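Long-range contact in putative tetR family transcriptional regulator (Streptomyces coelicolor A3, PDB 2Q24), which probably binds DNA and regulates transcription as a dimeric member of the TetR family: residues Ala23-Phe28 with Leu105-Ala110. Residues are numbered along the deposited sequence; the frame is centred on the assembly and turned at random.
Sequences AAVRVF and LGMADA
Selenomethionine Met107 lies against Phe28, and this pair forms most of an apolar interface between helix 17-31 and the junction of helices 86-106 and 108-116. The Met107 side chain lies against the Val25-Phe28 side of helix 17-31: CG rests 3.9 Å from Phe28 CB and equally close to the Phe28 carbonyl carbon. Extended about chi2 and bent at chi3 (77°), the chain turns its methyl back onto the same residue, with Met107 CE 4.1 Å from Phe28 CB. The selenium meets Val25 one turn earlier, more loosely, at 4.5 Å between Met107 SE and Val25 CG1. Farther along, the Phe28 ring offers CD1 to the methyl of Ala110, which approaches it obliquely (CD1 to CB 4.0 Å). Beyond that contact, the ring packs against Ile40 of helix 37-43 and against Arg58 and Ile62 of helix 58-75.

Backbone contacts are sparse. The carbonyl oxygens of Gly106 and Phe28, both acceptors, merely come within 3.5 Å of each other (O to O) without bonding, and the CA atoms of Phe28 and Met107 approach to 5.5 Å.

Met107 leaves helical geometry after helix 86-106 and occupies the N-cap position of helix 108-116; from this junction Met107, and one turn into the next helix Ala110, face helix 17-31. The arrangement is a buried interdomain contact of the all-helical TetR fold, joining the first helix of the DNA-binding domain to the C-terminal domain.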
# COMPACT_ATOMS: atom_id res chain seq x y z
N ALA B 23 6.98 -0.75 -17.38
CA ALA B 23 8.18 -1.03 -18.18
C ALA B 23 9.44 -1.20 -17.32
O ALA B 23 10.23 -2.13 -17.56
CB ALA B 23 8.39 0.07 -19.26
N ALA B 24 9.62 -0.34 -16.31
CA ALA B 24 10.71 -0.49 -15.36
C ALA B 24 10.72 -1.84 -14.66
O ALA B 24 11.75 -2.48 -14.53
CB ALA B 24 10.69 0.66 -14.33
N VAL B 25 9.57 -2.26 -14.14
CA VAL B 25 9.50 -3.54 -13.48
C VAL B 25 9.92 -4.66 -14.44
O VAL B 25 10.69 -5.54 -14.05
CB VAL B 25 8.08 -3.82 -12.94
CG1 VAL B 25 7.91 -5.31 -12.54
CG2 VAL B 25 7.75 -2.87 -11.77
N ARG B 26 9.41 -4.63 -15.67
CA ARG B 26 9.68 -5.65 -16.67
C ARG B 26 11.19 -5.71 -16.94
O ARG B 26 11.82 -6.77 -16.86
CB ARG B 26 8.88 -5.28 -17.94
CG ARG B 26 8.80 -6.30 -19.09
CD ARG B 26 8.02 -5.66 -20.28
NE ARG B 26 7.01 -4.69 -19.80
CZ ARG B 26 6.53 -3.65 -20.50
NH1 ARG B 26 6.94 -3.40 -21.75
NH2 ARG B 26 5.62 -2.85 -19.94
N VAL B 27 11.78 -4.55 -17.20
CA VAL B 27 13.19 -4.49 -17.59
C VAL B 27 14.14 -4.78 -16.41
O VAL B 27 15.13 -5.49 -16.55
CB VAL B 27 13.55 -3.14 -18.30
CG1 VAL B 27 15.04 -3.10 -18.69
CG2 VAL B 27 12.70 -2.94 -19.56
N PHE B 28 13.85 -4.22 -15.24
CA PHE B 28 14.69 -4.51 -14.07
C PHE B 28 14.56 -5.97 -13.65
O PHE B 28 15.54 -6.57 -13.23
CB PHE B 28 14.38 -3.57 -12.90
CG PHE B 28 14.99 -2.20 -13.04
CD1 PHE B 28 16.37 -2.03 -13.20
CD2 PHE B 28 14.18 -1.07 -13.04
CE1 PHE B 28 16.92 -0.77 -13.35
CE2 PHE B 28 14.73 0.21 -13.18
CZ PHE B 28 16.09 0.35 -13.33
N LEU B 105 11.79 -11.19 -7.18
CA LEU B 105 13.00 -12.04 -7.19
C LEU B 105 13.92 -11.61 -8.31
O LEU B 105 15.13 -11.56 -8.13
CB LEU B 105 12.62 -13.53 -7.31
CG LEU B 105 13.75 -14.56 -7.21
CD1 LEU B 105 14.03 -14.88 -5.72
CD2 LEU B 105 13.24 -15.78 -7.92
N GLY B 106 13.35 -11.32 -9.48
CA GLY B 106 14.13 -10.86 -10.62
C GLY B 106 14.80 -9.51 -10.43
O GLY B 106 15.89 -9.26 -10.96
N MSE B 107 14.16 -8.63 -9.65
CA MSE B 107 14.68 -7.29 -9.35
C MSE B 107 15.65 -7.27 -8.17
O MSE B 107 15.96 -6.20 -7.67
CB MSE B 107 13.53 -6.34 -9.03
CG MSE B 107 12.72 -5.94 -10.22
SE MSE B 107 11.24 -4.79 -9.63
CE MSE B 107 12.29 -3.10 -9.35
N ALA B 108 16.08 -8.44 -7.71
CA ALA B 108 16.83 -8.57 -6.46
C ALA B 108 18.05 -7.62 -6.41
O ALA B 108 18.26 -6.90 -5.42
CB ALA B 108 17.29 -10.02 -6.27
N ASP B 109 18.84 -7.61 -7.48
CA ASP B 109 20.04 -6.74 -7.53
C ASP B 109 19.66 -5.25 -7.53
O ASP B 109 20.36 -4.42 -6.91
CB ASP B 109 20.90 -7.02 -8.76
CG ASP B 109 21.63 -8.35 -8.70
OD1 ASP B 109 21.63 -9.03 -7.63
OD2 ASP B 109 22.22 -8.72 -9.74
N ALA B 110 18.60 -4.90 -8.26
CA ALA B 110 18.17 -3.51 -8.37
C ALA B 110 17.66 -3.02 -7.02
O ALA B 110 17.99 -1.91 -6.59
CB ALA B 110 17.10 -3.34 -9.47